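Local atomic coordinates of Esterase/lipase (Uncultured bacterium, PDB entry 3K6K), a protein that probably hydrolyses carboxylic esters, acting as a bacterial homologue of hormone-sensitive lipase built on the alpha/beta hydrolase fold. Residues Ala179-Leu184 with Pro241-His246; Thr104-Gln109 with Lys298-Trp303; Ala81-Phe86 with Ser110-Trp115. One frame throughout, in Å; residues are numbered along the deposited sequence.

In the fold
The three contacts illustrate how an alpha/beta hydrolase is assembled: interactions 1 and 3 pair parallel strands of one central sheet, and interaction 2 joins two helices packed against it. Interaction 2 packs on both strand pairs, its centre about 13 Å from that of interaction 1 and about 9 Å from that of interaction 3: I300 CD1 meets L184 CD1 at 3.4 Å, and L106 CD1 meets Y85 CE2 at 3.6 Å. Interactions 1 and 3 touch directly, L184 CD2 lying 4.0 Å from Y85 OH. L184 lies near the probable nucleophile elbow around S157, which the Y85 side chain touches. A sulfate, probably from the crystallisation liquor, sits about 3 Å from the Q105 side chain.

Interaction 1: Ala179-Leu184 with Pro241-His246; sequences AGLVML and PEMLIH
Strand 180-184 pairs in parallel with strand 243-248 in the central sheet of the alpha/beta hydrolase fold, L181 to L184 lying beside M243 to H246. The short segments run 9° from parallel. L181 and M183 carry the backbone ladder on the first strand, each giving one bond and accepting another. L181 N reaches E242 O at 2.8 Å, and L181 O takes L244 N at 3.0 Å. Two residues on, M183 N binds L244 O and M183 O receives H246 N. V182 and L184 turn their backbone groups to strand 151-156 instead, so strand 180-184 is bonded along both flanks.

On the face bearing L181, M183, M243 and I245, beneath helices 158-172 and 254-266, the side chains do the filling. M183 runs extended through chi2 and then bends at chi3 (-93°), which swings its CE over to the neighbouring strand. There the methyl rests 3.7 Å from M243 SD, and it touches I245 CG1 at 4.0 Å. L181, which pairs with M243 across the ladder, brings CD1 to 3.9 Å from M243 CG, while also meeting P241 CD at 3.8 Å. With an alanine at M243, the CG and SD that L181 CD1 and M183 CE lean on would be missing, which would probably open a gap and leave M183 CE freer to turn about chi3.

On the reverse face, V182 CG1 approaches L244 CD2 beneath I300 and W303 of helix 291-305. At the start of the pairing, a water accepts from E242 N, and the E242 carboxylate forms a salt bridge with R307. The buried side-chain contacts between the strands are thus mostly hydrocarbon and thioether, which carry little directional preference, and alignment is left to the directional backbone bonds.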
ATOM      1  N   ALA A 179      -7.410 -15.287  10.161  1.00 19.21           N
ATOM      2  CA  ALA A 179      -8.204 -14.270   9.488  1.00 19.83           C
ATOM      3  C   ALA A 179      -7.387 -13.146   8.822  1.00 19.36           C
ATOM      4  O   ALA A 179      -7.900 -12.547   7.926  1.00 19.99           O
ATOM      5  CB  ALA A 179      -9.249 -13.710  10.427  1.00 19.79           C
ATOM      6  N   GLY A 180      -6.140 -12.893   9.235  1.00 19.32           N
ATOM      7  CA  GLY A 180      -5.278 -11.826   8.628  1.00 18.23           C
ATOM      8  C   GLY A 180      -3.890 -11.656   9.275  1.00 17.66           C
ATOM      9  O   GLY A 180      -3.601 -12.189  10.332  1.00 17.72           O
ATOM     10  N   LEU A 181      -3.004 -10.945   8.605  1.00 16.94           N
ATOM     11  CA  LEU A 181      -1.722 -10.650   9.131  1.00 15.83           C
ATOM     12  C   LEU A 181      -1.601  -9.119   9.235  1.00 16.41           C
ATOM     13  O   LEU A 181      -1.782  -8.432   8.196  1.00 17.29           O
ATOM     14  CB  LEU A 181      -0.661 -11.203   8.156  1.00 15.97           C
ATOM     15  CG  LEU A 181      -0.705 -12.720   7.831  1.00 13.24           C
ATOM     16  CD1 LEU A 181       0.120 -13.063   6.638  1.00 11.06           C
ATOM     17  CD2 LEU A 181      -0.230 -13.564   8.997  1.00  8.40           C
ATOM     18  N   VAL A 182      -1.326  -8.560  10.436  1.00 15.66           N
ATOM     19  CA  VAL A 182      -0.879  -7.150  10.546  1.00 14.34           C
ATOM     20  C   VAL A 182       0.619  -6.973  10.811  1.00 15.71           C
ATOM     21  O   VAL A 182       1.200  -7.642  11.675  1.00 16.54           O
ATOM     22  CB  VAL A 182      -1.648  -6.395  11.580  1.00 14.48           C
ATOM     23  CG1 VAL A 182      -1.287  -4.902  11.528  1.00 11.44           C
ATOM     24  CG2 VAL A 182      -3.159  -6.564  11.333  1.00 13.72           C
ATOM     25  N   MET A 183       1.264  -6.054  10.097  1.00 16.08           N
ATOM     26  CA  MET A 183       2.714  -5.825  10.250  1.00 15.77           C
ATOM     27  C   MET A 183       3.093  -4.334  10.328  1.00 16.49           C
ATOM     28  O   MET A 183       2.757  -3.544   9.465  1.00 17.26           O
ATOM     29  CB  MET A 183       3.524  -6.519   9.127  1.00 14.58           C
ATOM     30  CG  MET A 183       3.354  -8.038   9.083  1.00 13.10           C
ATOM     31  SD  MET A 183       4.064  -8.691   7.558  1.00 17.06           S
ATOM     32  CE  MET A 183       2.624  -8.700   6.506  1.00 12.44           C
ATOM     33  N   LEU A 184       3.813  -3.958  11.375  1.00 17.09           N
ATOM     34  CA  LEU A 184       4.146  -2.565  11.640  1.00 16.88           C
ATOM     35  C   LEU A 184       5.644  -2.470  11.305  1.00 16.91           C
ATOM     36  O   LEU A 184       6.453  -3.103  12.003  1.00 17.67           O
ATOM     37  CB  LEU A 184       3.854  -2.304  13.136  1.00 16.61           C
ATOM     38  CG  LEU A 184       2.479  -1.849  13.626  1.00 18.37           C
ATOM     39  CD1 LEU A 184       1.313  -2.113  12.651  1.00 16.72           C
ATOM     40  CD2 LEU A 184       2.099  -2.209  15.088  1.00 15.35           C
ATOM     41  N   PRO A 241      -2.784 -15.314   4.026  1.00 15.62           N
ATOM     42  CA  PRO A 241      -3.996 -14.545   4.305  1.00 15.27           C
ATOM     43  C   PRO A 241      -3.823 -13.021   4.172  1.00 15.51           C
ATOM     44  O   PRO A 241      -2.684 -12.513   4.051  1.00 16.32           O
ATOM     45  CB  PRO A 241      -4.310 -14.890   5.765  1.00 16.18           C
ATOM     46  CG  PRO A 241      -3.122 -15.523   6.328  1.00 15.65           C
ATOM     47  CD  PRO A 241      -2.139 -15.820   5.255  1.00 15.61           C
ATOM     48  N   GLU A 242      -4.912 -12.272   4.168  1.00 14.44           N
ATOM     49  CA  GLU A 242      -4.775 -10.836   3.876  1.00 14.34           C
ATOM     50  C   GLU A 242      -3.837 -10.051   4.794  1.00 13.45           C
ATOM     51  O   GLU A 242      -3.819 -10.248   6.002  1.00 11.65           O
ATOM     52  CB  GLU A 242      -6.088 -10.145   3.691  1.00 13.87           C
ATOM     53  CG  GLU A 242      -7.135 -10.522   4.660  1.00 22.58           C
ATOM     54  CD  GLU A 242      -8.545 -10.174   4.139  1.00 29.33           C
ATOM     55  OE1 GLU A 242      -8.717  -9.118   3.493  1.00 30.46           O
ATOM     56  OE2 GLU A 242      -9.486 -10.934   4.421  1.00 35.98           O
ATOM     57  N   MET A 243      -3.077  -9.145   4.188  1.00 13.39           N
ATOM     58  CA  MET A 243      -2.041  -8.423   4.873  1.00 13.80           C
ATOM     59  C   MET A 243      -2.389  -6.935   4.946  1.00 15.10           C
ATOM     60  O   MET A 243      -2.861  -6.352   3.957  1.00 15.38           O
ATOM     61  CB  MET A 243      -0.749  -8.602   4.109  1.00 13.62           C
ATOM     62  CG  MET A 243      -0.115  -9.989   4.188  1.00 14.70           C
ATOM     63  SD  MET A 243       1.411  -9.902   3.209  1.00 15.28           S
ATOM     64  CE  MET A 243       2.228 -11.492   3.420  1.00 18.13           C
ATOM     65  N   LEU A 244      -2.198  -6.348   6.138  1.00 14.71           N
ATOM     66  CA  LEU A 244      -2.206  -4.906   6.323  1.00 12.81           C
ATOM     67  C   LEU A 244      -0.796  -4.608   6.817  1.00 13.17           C
ATOM     68  O   LEU A 244      -0.343  -5.208   7.789  1.00 13.24           O
ATOM     69  CB  LEU A 244      -3.265  -4.488   7.333  1.00 13.84           C
ATOM     70  CG  LEU A 244      -3.360  -2.960   7.622  1.00 14.47           C
ATOM     71  CD1 LEU A 244      -4.037  -2.115   6.442  1.00  7.50           C
ATOM     72  CD2 LEU A 244      -4.032  -2.706   8.977  1.00 10.42           C
ATOM     73  N   ILE A 245      -0.062  -3.778   6.070  1.00 12.46           N
ATOM     74  CA  ILE A 245       1.259  -3.261   6.442  1.00 11.09           C
ATOM     75  C   ILE A 245       1.162  -1.732   6.746  1.00 11.85           C
ATOM     76  O   ILE A 245       0.586  -0.938   5.978  1.00 13.31           O
ATOM     77  CB  ILE A 245       2.333  -3.545   5.316  1.00 11.68           C
ATOM     78  CG1 ILE A 245       2.353  -5.016   4.917  1.00  7.51           C
ATOM     79  CG2 ILE A 245       3.745  -3.165   5.792  1.00 10.68           C
ATOM     80  CD1 ILE A 245       3.013  -5.245   3.689  1.00  8.51           C
ATOM     81  N   HIS A 246       1.647  -1.308   7.900  1.00 11.27           N
ATOM     82  CA  HIS A 246       1.871   0.124   8.107  1.00 11.19           C
ATOM     83  C   HIS A 246       3.349   0.423   8.191  1.00 11.64           C
ATOM     84  O   HIS A 246       4.122  -0.455   8.600  1.00 11.95           O
ATOM     85  CB  HIS A 246       1.174   0.602   9.347  1.00 10.87           C
ATOM     86  CG  HIS A 246      -0.278   0.799   9.140  1.00  9.10           C
ATOM     87  ND1 HIS A 246      -1.072   1.500  10.019  1.00 11.49           N
ATOM     88  CD2 HIS A 246      -1.070   0.452   8.100  1.00 11.18           C
ATOM     89  CE1 HIS A 246      -2.307   1.519   9.557  1.00 12.90           C
ATOM     90  NE2 HIS A 246      -2.326   0.921   8.375  1.00  9.43           N
TER
HETATM   91  O   HOH W   1      -7.307 -13.589   4.773  1.00 31.67           O
HETATM   92  O   HOH W   2     -10.744 -11.835   6.306  1.00 39.65           O

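Interaction 2: Thr104-Gln109 with Lys298-Trp303; sequences TQLAKQ and KEICHW
Q109 and C301 have the closest CA atoms across segments 104-109 and 298-303, which lie on helices 96-110 and 291-305, two helices that pack against the central sheet of the alpha/beta hydrolase fold. Over these short segments the axes pass 9.4 Å apart and cross at -50°. That angle is consistent with ridges-into-grooves packing of i±4 ridges: Q105 and Q109 lie on one such ridge, I297 and C301 on the other, and both glutamines touch I297.

Q109 can be followed outward. Its CB, directed at the opposite helix, lies against the thiol of C301, 3.6 Å from SG. CG then sets out anti to the carbonyl carbon, beside the backbone N, and a bend at chi2 (-144°) turns the remainder of the chain along the flank of helix 291-305. The Q109 side chain crosses that of K298 at about a right angle, and NE2 at its end comes to 3.5 Å from K298 CD, a methylene. This contact therefore brushes the aliphatic part of the lysine, which folds back on itself through three bent torsions, and does not engage its charge.

Deeper in, the contact turns apolar. L106 sends CD2 to I300 CG2 at 4.0 Å, and the same methyl lies 4.2 Å from C301 SG. I300 is pressed on its far side against V182, L184, L244 and H246 of the sheet, so L106 is joined through it to the strands beneath. C301 SG is buried in this seam, 3.6 Å from L106 O, while C301 CB sits 3.4 Å from Q109 O in the last turn of its helix.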
ATOM      1  N   THR A 104      -1.313  -3.157  24.410  1.00 18.61           N
ATOM      2  CA  THR A 104      -2.468  -2.879  25.242  1.00 17.88           C
ATOM      3  C   THR A 104      -3.429  -2.002  24.495  1.00 18.56           C
ATOM      4  O   THR A 104      -4.651  -2.140  24.660  1.00 17.93           O
ATOM      5  CB  THR A 104      -2.105  -2.228  26.613  1.00 17.57           C
ATOM      6  OG1 THR A 104      -1.297  -1.070  26.391  1.00 15.75           O
ATOM      7  CG2 THR A 104      -1.346  -3.235  27.534  1.00 16.03           C
ATOM      8  N   GLN A 105      -2.902  -1.100  23.670  1.00 18.80           N
ATOM      9  CA  GLN A 105      -3.794  -0.311  22.786  1.00 18.94           C
ATOM     10  C   GLN A 105      -4.434  -1.235  21.747  1.00 18.95           C
ATOM     11  O   GLN A 105      -5.642  -1.195  21.545  1.00 19.97           O
ATOM     12  CB  GLN A 105      -3.092   0.904  22.116  1.00 18.76           C
ATOM     13  CG  GLN A 105      -2.565   1.969  23.045  1.00 20.62           C
ATOM     14  CD  GLN A 105      -3.682   2.703  23.819  1.00 26.26           C
ATOM     15  OE1 GLN A 105      -3.429   3.419  24.835  1.00 27.58           O
ATOM     16  NE2 GLN A 105      -4.912   2.536  23.351  1.00 23.16           N
ATOM     17  N   LEU A 106      -3.652  -2.107  21.113  1.00 19.45           N
ATOM     18  CA  LEU A 106      -4.249  -3.035  20.140  1.00 19.84           C
ATOM     19  C   LEU A 106      -5.408  -3.780  20.835  1.00 21.46           C
ATOM     20  O   LEU A 106      -6.500  -3.891  20.276  1.00 21.57           O
ATOM     21  CB  LEU A 106      -3.189  -3.932  19.542  1.00 19.58           C
ATOM     22  CG  LEU A 106      -2.127  -3.223  18.708  1.00 19.89           C
ATOM     23  CD1 LEU A 106      -0.966  -4.174  18.351  1.00 14.76           C
ATOM     24  CD2 LEU A 106      -2.770  -2.616  17.457  1.00 16.79           C
ATOM     25  N   ALA A 107      -5.182  -4.294  22.050  1.00 21.76           N
ATOM     26  CA  ALA A 107      -6.221  -5.070  22.762  1.00 22.39           C
ATOM     27  C   ALA A 107      -7.526  -4.251  23.076  1.00 23.35           C
ATOM     28  O   ALA A 107      -8.617  -4.668  22.735  1.00 23.18           O
ATOM     29  CB  ALA A 107      -5.631  -5.701  24.038  1.00 21.55           C
ATOM     30  N   LYS A 108      -7.388  -3.093  23.713  1.00 24.06           N
ATOM     31  CA  LYS A 108      -8.511  -2.278  24.054  1.00 26.21           C
ATOM     32  C   LYS A 108      -9.362  -1.821  22.835  1.00 27.60           C
ATOM     33  O   LYS A 108     -10.584  -2.054  22.808  1.00 26.65           O
ATOM     34  CB  LYS A 108      -8.037  -1.058  24.842  1.00 26.75           C
ATOM     35  CG  LYS A 108      -9.156  -0.147  25.300  1.00 25.42           C
ATOM     36  CD  LYS A 108      -8.605   0.838  26.317  1.00 30.26           C
ATOM     37  CE  LYS A 108      -9.686   1.750  26.900  1.00 35.06           C
ATOM     38  NZ  LYS A 108     -10.378   1.149  28.118  1.00 37.78           N
ATOM     39  N   GLN A 109      -8.712  -1.185  21.847  1.00 27.97           N
ATOM     40  CA  GLN A 109      -9.381  -0.687  20.637  1.00 27.74           C
ATOM     41  C   GLN A 109      -9.879  -1.783  19.666  1.00 27.85           C
ATOM     42  O   GLN A 109     -10.654  -1.520  18.728  1.00 28.46           O
ATOM     43  CB  GLN A 109      -8.459   0.260  19.898  1.00 27.47           C
ATOM     44  CG  GLN A 109      -7.621   1.085  20.808  1.00 30.36           C
ATOM     45  CD  GLN A 109      -7.385   2.463  20.317  1.00 33.40           C
ATOM     46  OE1 GLN A 109      -6.290   3.011  20.485  1.00 35.03           O
ATOM     47  NE2 GLN A 109      -8.419   3.068  19.728  1.00 36.82           N
ATOM     48  N   LYS A 298      -5.839   3.174  15.427  1.00 16.49           N
ATOM     49  CA  LYS A 298      -7.263   3.219  15.262  1.00 19.74           C
ATOM     50  C   LYS A 298      -7.616   2.455  13.994  1.00 19.38           C
ATOM     51  O   LYS A 298      -8.486   1.579  14.036  1.00 19.73           O
ATOM     52  CB  LYS A 298      -7.742   4.672  15.177  1.00 21.21           C
ATOM     53  CG  LYS A 298      -9.246   4.889  15.535  1.00 28.73           C
ATOM     54  CD  LYS A 298      -9.501   5.104  17.096  1.00 36.71           C
ATOM     55  CE  LYS A 298      -9.412   6.575  17.582  1.00 38.74           C
ATOM     56  NZ  LYS A 298      -8.013   7.087  17.836  1.00 41.99           N
ATOM     57  N   GLU A 299      -6.913   2.755  12.897  1.00 18.07           N
ATOM     58  CA  GLU A 299      -7.165   2.102  11.627  1.00 17.64           C
ATOM     59  C   GLU A 299      -6.879   0.595  11.627  1.00 17.95           C
ATOM     60  O   GLU A 299      -7.667  -0.177  11.038  1.00 16.90           O
ATOM     61  CB  GLU A 299      -6.394   2.777  10.497  1.00 17.64           C
ATOM     62  CG  GLU A 299      -6.846   4.164  10.262  1.00 19.10           C
ATOM     63  CD  GLU A 299      -6.095   4.880   9.160  1.00 21.93           C
ATOM     64  OE1 GLU A 299      -6.446   6.062   8.954  1.00 24.81           O
ATOM     65  OE2 GLU A 299      -5.190   4.288   8.507  1.00 21.77           O
ATOM     66  N   ILE A 300      -5.766   0.201  12.275  1.00 16.89           N
ATOM     67  CA  ILE A 300      -5.365  -1.188  12.380  1.00 16.00           C
ATOM     68  C   ILE A 300      -6.451  -1.967  13.066  1.00 17.55           C
ATOM     69  O   ILE A 300      -6.766  -3.096  12.656  1.00 16.52           O
ATOM     70  CB  ILE A 300      -4.077  -1.384  13.194  1.00 15.63           C
ATOM     71  CG1 ILE A 300      -2.810  -0.992  12.397  1.00 15.80           C
ATOM     72  CG2 ILE A 300      -3.936  -2.854  13.627  1.00 11.03           C
ATOM     73  CD1 ILE A 300      -1.687  -0.580  13.304  1.00 12.69           C
ATOM     74  N   CYS A 301      -7.017  -1.359  14.113  1.00 18.84           N
ATOM     75  CA  CYS A 301      -8.053  -2.026  14.892  1.00 21.03           C
ATOM     76  C   CYS A 301      -9.324  -2.134  14.067  1.00 21.21           C
ATOM     77  O   CYS A 301      -9.957  -3.178  14.060  1.00 22.32           O
ATOM     78  CB  CYS A 301      -8.277  -1.368  16.272  1.00 19.34           C
ATOM     79  SG  CYS A 301      -6.884  -1.750  17.428  1.00 25.72           S
ATOM     80  N   HIS A 302      -9.678  -1.078  13.360  1.00 21.82           N
ATOM     81  CA  HIS A 302     -10.815  -1.157  12.481  1.00 24.29           C
ATOM     82  C   HIS A 302     -10.606  -2.343  11.498  1.00 23.81           C
ATOM     83  O   HIS A 302     -11.516  -3.172  11.266  1.00 24.45           O
ATOM     84  CB  HIS A 302     -10.993   0.169  11.734  1.00 25.20           C
ATOM     85  CG  HIS A 302     -12.346   0.335  11.107  1.00 31.73           C
ATOM     86  ND1 HIS A 302     -13.439   0.816  11.807  1.00 38.52           N
ATOM     87  CD2 HIS A 302     -12.787   0.096   9.842  1.00 36.65           C
ATOM     88  CE1 HIS A 302     -14.493   0.868  11.004  1.00 38.23           C
ATOM     89  NE2 HIS A 302     -14.127   0.428   9.810  1.00 38.02           N
ATOM     90  N   TRP A 303      -9.408  -2.428  10.929  1.00 22.87           N
ATOM     91  CA  TRP A 303      -9.099  -3.482  10.014  1.00 22.04           C
ATOM     92  C   TRP A 303      -9.294  -4.797  10.717  1.00 22.42           C
ATOM     93  O   TRP A 303      -9.954  -5.706  10.194  1.00 22.28           O
ATOM     94  CB  TRP A 303      -7.678  -3.380   9.563  1.00 21.13           C
ATOM     95  CG  TRP A 303      -7.361  -4.210   8.364  1.00 19.90           C
ATOM     96  CD1 TRP A 303      -7.520  -3.851   7.011  1.00 17.36           C
ATOM     97  CD2 TRP A 303      -6.748  -5.495   8.357  1.00 15.04           C
ATOM     98  NE1 TRP A 303      -7.076  -4.882   6.206  1.00 13.07           N
ATOM     99  CE2 TRP A 303      -6.593  -5.890   7.005  1.00 13.90           C
ATOM    100  CE3 TRP A 303      -6.309  -6.348   9.348  1.00 12.64           C
ATOM    101  CZ2 TRP A 303      -5.987  -7.114   6.648  1.00 16.09           C
ATOM    102  CZ3 TRP A 303      -5.752  -7.549   8.995  1.00 13.87           C
ATOM    103  CH2 TRP A 303      -5.582  -7.924   7.651  1.00 15.22           C
TER

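Interaction 3: Ala81-Phe86 with Ser110-Trp115; sequences AHILYF and SSATLW
Both H82 and W115 place CG anti to the carbonyl carbon, beside the backbone N (chi1 -62° in each), and this sends the two rings off adjacent strands side by side and pointing the same way. They meet rim to rim, with neither over the other's face and their planes 34° apart. W115 NE1 donates to H82 ND1 at 3.0 Å, close to the plane of both rings, in a fairly straight bond (162°). ND1 thus serves as the acceptor, so a neutral imidazole would probably carry its proton on NE2. The bond helps set the rotation of both rings, and I83 O also lies at the indole edge, 3.7 Å from W115 CD1. Beside them, a water donates to A81 O and accepts from T113 OG1.

The two strands are the ends of a beta-alpha-beta crossover: strand 82-86, helix 96-110 and strand 113-117, in which a Schellman motif at S111 closes the helix before the chain enters the sheet. Parallel pairing follows from T113 N to A81 O, I83 N to T113 O, W115 N to I83 O and Y85 N to W115 O, the last at 2.9 Å.

On the other face I83 spreads its branches. CD1 stands 3.5 Å from S110 OG, CG1 lies on A112 CB at 3.8 Å, and CG2 crosses to L114 CD1 at 4.0 Å. L114 also offers CD2 to Y85 CB, 4.1 Å away. On the indole's face of the sheet, L84 sends CD1 to W115 O at 3.6 Å, its side chain at about a right angle to the tryptophan. Y85 points its ring away from strand 113-117 toward helix 96-110, and its OH is hydrogen-bonded to D156 OD1.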
ATOM      1  N   ALA A  81     -12.445 -12.546  19.568  1.00 28.73           N
ATOM      2  CA  ALA A  81     -11.247 -12.437  18.720  1.00 27.33           C
ATOM      3  C   ALA A  81      -9.928 -12.607  19.511  1.00 26.07           C
ATOM      4  O   ALA A  81      -9.819 -12.202  20.668  1.00 26.46           O
ATOM      5  CB  ALA A  81     -11.270 -11.105  17.993  1.00 26.90           C
ATOM      6  N   HIS A  82      -8.935 -13.218  18.897  1.00 24.65           N
ATOM      7  CA  HIS A  82      -7.620 -13.304  19.484  1.00 24.25           C
ATOM      8  C   HIS A  82      -6.625 -12.701  18.528  1.00 24.55           C
ATOM      9  O   HIS A  82      -6.756 -12.939  17.291  1.00 25.09           O
ATOM     10  CB  HIS A  82      -7.265 -14.765  19.717  1.00 25.04           C
ATOM     11  CG  HIS A  82      -8.192 -15.443  20.681  1.00 28.10           C
ATOM     12  ND1 HIS A  82      -7.912 -15.547  22.029  1.00 26.17           N
ATOM     13  CD2 HIS A  82      -9.431 -15.966  20.506  1.00 27.39           C
ATOM     14  CE1 HIS A  82      -8.925 -16.142  22.634  1.00 28.59           C
ATOM     15  NE2 HIS A  82      -9.855 -16.409  21.734  1.00 30.19           N
ATOM     16  N   ILE A  83      -5.655 -11.935  19.083  1.00 21.99           N
ATOM     17  CA  ILE A  83      -4.522 -11.409  18.363  1.00 19.88           C
ATOM     18  C   ILE A  83      -3.265 -12.108  18.905  1.00 19.90           C
ATOM     19  O   ILE A  83      -2.973 -12.068  20.103  1.00 19.95           O
ATOM     20  CB  ILE A  83      -4.337  -9.813  18.494  1.00 20.16           C
ATOM     21  CG1 ILE A  83      -5.626  -9.050  18.132  1.00 17.55           C
ATOM     22  CG2 ILE A  83      -3.157  -9.346  17.630  1.00 17.24           C
ATOM     23  CD1 ILE A  83      -5.596  -7.539  18.389  1.00 13.77           C
ATOM     24  N   LEU A  84      -2.509 -12.738  18.031  1.00 16.89           N
ATOM     25  CA  LEU A  84      -1.316 -13.341  18.479  1.00 16.28           C
ATOM     26  C   LEU A  84      -0.202 -12.382  18.047  1.00 15.89           C
ATOM     27  O   LEU A  84       0.010 -12.235  16.854  1.00 14.49           O
ATOM     28  CB  LEU A  84      -1.146 -14.693  17.786  1.00 15.66           C
ATOM     29  CG  LEU A  84       0.165 -15.438  18.067  1.00 14.86           C
ATOM     30  CD1 LEU A  84       0.398 -15.467  19.616  1.00 10.15           C
ATOM     31  CD2 LEU A  84       0.165 -16.862  17.471  1.00 10.89           C
ATOM     32  N   TYR A  85       0.482 -11.754  19.020  1.00 15.93           N
ATOM     33  CA  TYR A  85       1.448 -10.670  18.763  1.00 16.86           C
ATOM     34  C   TYR A  85       2.950 -11.062  18.906  1.00 17.61           C
ATOM     35  O   TYR A  85       3.349 -11.637  19.921  1.00 18.62           O
ATOM     36  CB  TYR A  85       1.135  -9.409  19.610  1.00 17.29           C
ATOM     37  CG  TYR A  85       1.871  -8.188  19.096  1.00 18.72           C
ATOM     38  CD1 TYR A  85       3.192  -7.934  19.475  1.00 19.75           C
ATOM     39  CD2 TYR A  85       1.245  -7.293  18.195  1.00 20.49           C
ATOM     40  CE1 TYR A  85       3.884  -6.827  18.939  1.00 23.67           C
ATOM     41  CE2 TYR A  85       1.903  -6.205  17.671  1.00 20.46           C
ATOM     42  CZ  TYR A  85       3.230  -5.966  18.043  1.00 23.60           C
ATOM     43  OH  TYR A  85       3.908  -4.887  17.510  1.00 22.06           O
ATOM     44  N   PHE A  86       3.776 -10.679  17.936  1.00 15.88           N
ATOM     45  CA  PHE A  86       5.206 -10.860  18.078  1.00 16.11           C
ATOM     46  C   PHE A  86       5.946  -9.506  18.123  1.00 16.15           C
ATOM     47  O   PHE A  86       5.830  -8.722  17.212  1.00 16.96           O
ATOM     48  CB  PHE A  86       5.788 -11.735  16.945  1.00 14.95           C
ATOM     49  CG  PHE A  86       4.987 -12.941  16.625  1.00 15.96           C
ATOM     50  CD1 PHE A  86       4.695 -13.887  17.604  1.00 18.72           C
ATOM     51  CD2 PHE A  86       4.527 -13.162  15.327  1.00 18.15           C
ATOM     52  CE1 PHE A  86       3.956 -15.022  17.294  1.00 19.60           C
ATOM     53  CE2 PHE A  86       3.773 -14.307  14.996  1.00 17.14           C
ATOM     54  CZ  PHE A  86       3.487 -15.233  15.973  1.00 19.30           C
ATOM     55  N   SER A 110      -9.463  -3.011  19.869  1.00 27.36           N
ATOM     56  CA  SER A 110      -9.983  -4.043  19.001  1.00 28.56           C
ATOM     57  C   SER A 110     -10.926  -5.012  19.703  1.00 28.64           C
ATOM     58  O   SER A 110     -11.377  -5.974  19.071  1.00 28.89           O
ATOM     59  CB  SER A 110      -8.824  -4.812  18.395  1.00 28.27           C
ATOM     60  OG  SER A 110      -8.101  -5.337  19.495  1.00 31.71           O
ATOM     61  N   SER A 111     -11.218  -4.775  20.994  1.00 29.19           N
ATOM     62  CA  SER A 111     -12.056  -5.696  21.826  1.00 29.63           C
ATOM     63  C   SER A 111     -11.598  -7.166  21.733  1.00 28.85           C
ATOM     64  O   SER A 111     -12.412  -8.106  21.709  1.00 29.77           O
ATOM     65  CB  SER A 111     -13.567  -5.586  21.488  1.00 30.38           C
ATOM     66  OG  SER A 111     -14.226  -4.570  22.243  1.00 33.51           O
ATOM     67  N   ALA A 112     -10.292  -7.349  21.679  1.00 26.49           N
ATOM     68  CA  ALA A 112      -9.707  -8.645  21.505  1.00 25.06           C
ATOM     69  C   ALA A 112      -8.902  -9.054  22.743  1.00 24.73           C
ATOM     70  O   ALA A 112      -8.527  -8.232  23.621  1.00 24.43           O
ATOM     71  CB  ALA A 112      -8.776  -8.631  20.281  1.00 24.17           C
ATOM     72  N   THR A 113      -8.593 -10.339  22.767  1.00 23.85           N
ATOM     73  CA  THR A 113      -7.644 -10.854  23.678  1.00 23.18           C
ATOM     74  C   THR A 113      -6.350 -10.957  22.902  1.00 23.69           C
ATOM     75  O   THR A 113      -6.256 -11.664  21.909  1.00 24.38           O
ATOM     76  CB  THR A 113      -8.092 -12.215  24.235  1.00 22.72           C
ATOM     77  OG1 THR A 113      -9.383 -12.064  24.850  1.00 21.79           O
ATOM     78  CG2 THR A 113      -7.095 -12.757  25.239  1.00 20.47           C
ATOM     79  N   LEU A 114      -5.326 -10.277  23.378  1.00 23.30           N
ATOM     80  CA  LEU A 114      -4.075 -10.283  22.675  1.00 22.21           C
ATOM     81  C   LEU A 114      -3.094 -11.103  23.509  1.00 23.32           C
ATOM     82  O   LEU A 114      -3.089 -11.015  24.723  1.00 25.80           O
ATOM     83  CB  LEU A 114      -3.623  -8.840  22.458  1.00 20.10           C
ATOM     84  CG  LEU A 114      -2.276  -8.609  21.793  1.00 17.27           C
ATOM     85  CD1 LEU A 114      -2.288  -7.272  20.995  1.00 13.26           C
ATOM     86  CD2 LEU A 114      -1.188  -8.582  22.871  1.00 13.48           C
ATOM     87  N   TRP A 115      -2.258 -11.889  22.860  1.00 23.16           N
ATOM     88  CA  TRP A 115      -1.341 -12.793  23.522  1.00 22.77           C
ATOM     89  C   TRP A 115      -0.014 -12.342  22.971  1.00 22.27           C
ATOM     90  O   TRP A 115       0.269 -12.628  21.818  1.00 22.38           O
ATOM     91  CB  TRP A 115      -1.545 -14.226  23.017  1.00 21.98           C
ATOM     92  CG  TRP A 115      -2.916 -14.779  23.289  1.00 23.55           C
ATOM     93  CD1 TRP A 115      -4.068 -14.448  22.653  1.00 23.16           C
ATOM     94  CD2 TRP A 115      -3.271 -15.758  24.288  1.00 23.40           C
ATOM     95  NE1 TRP A 115      -5.120 -15.152  23.175  1.00 25.13           N
ATOM     96  CE2 TRP A 115      -4.662 -15.968  24.183  1.00 23.91           C
ATOM     97  CE3 TRP A 115      -2.537 -16.474  25.271  1.00 24.52           C
ATOM     98  CZ2 TRP A 115      -5.370 -16.860  25.037  1.00 22.32           C
ATOM     99  CZ3 TRP A 115      -3.218 -17.380  26.104  1.00 23.36           C
ATOM    100  CH2 TRP A 115      -4.636 -17.567  25.978  1.00 22.76           C
TER
HETATM  101  O   HOH W   3     -11.203 -12.743  23.124  1.00 18.92           O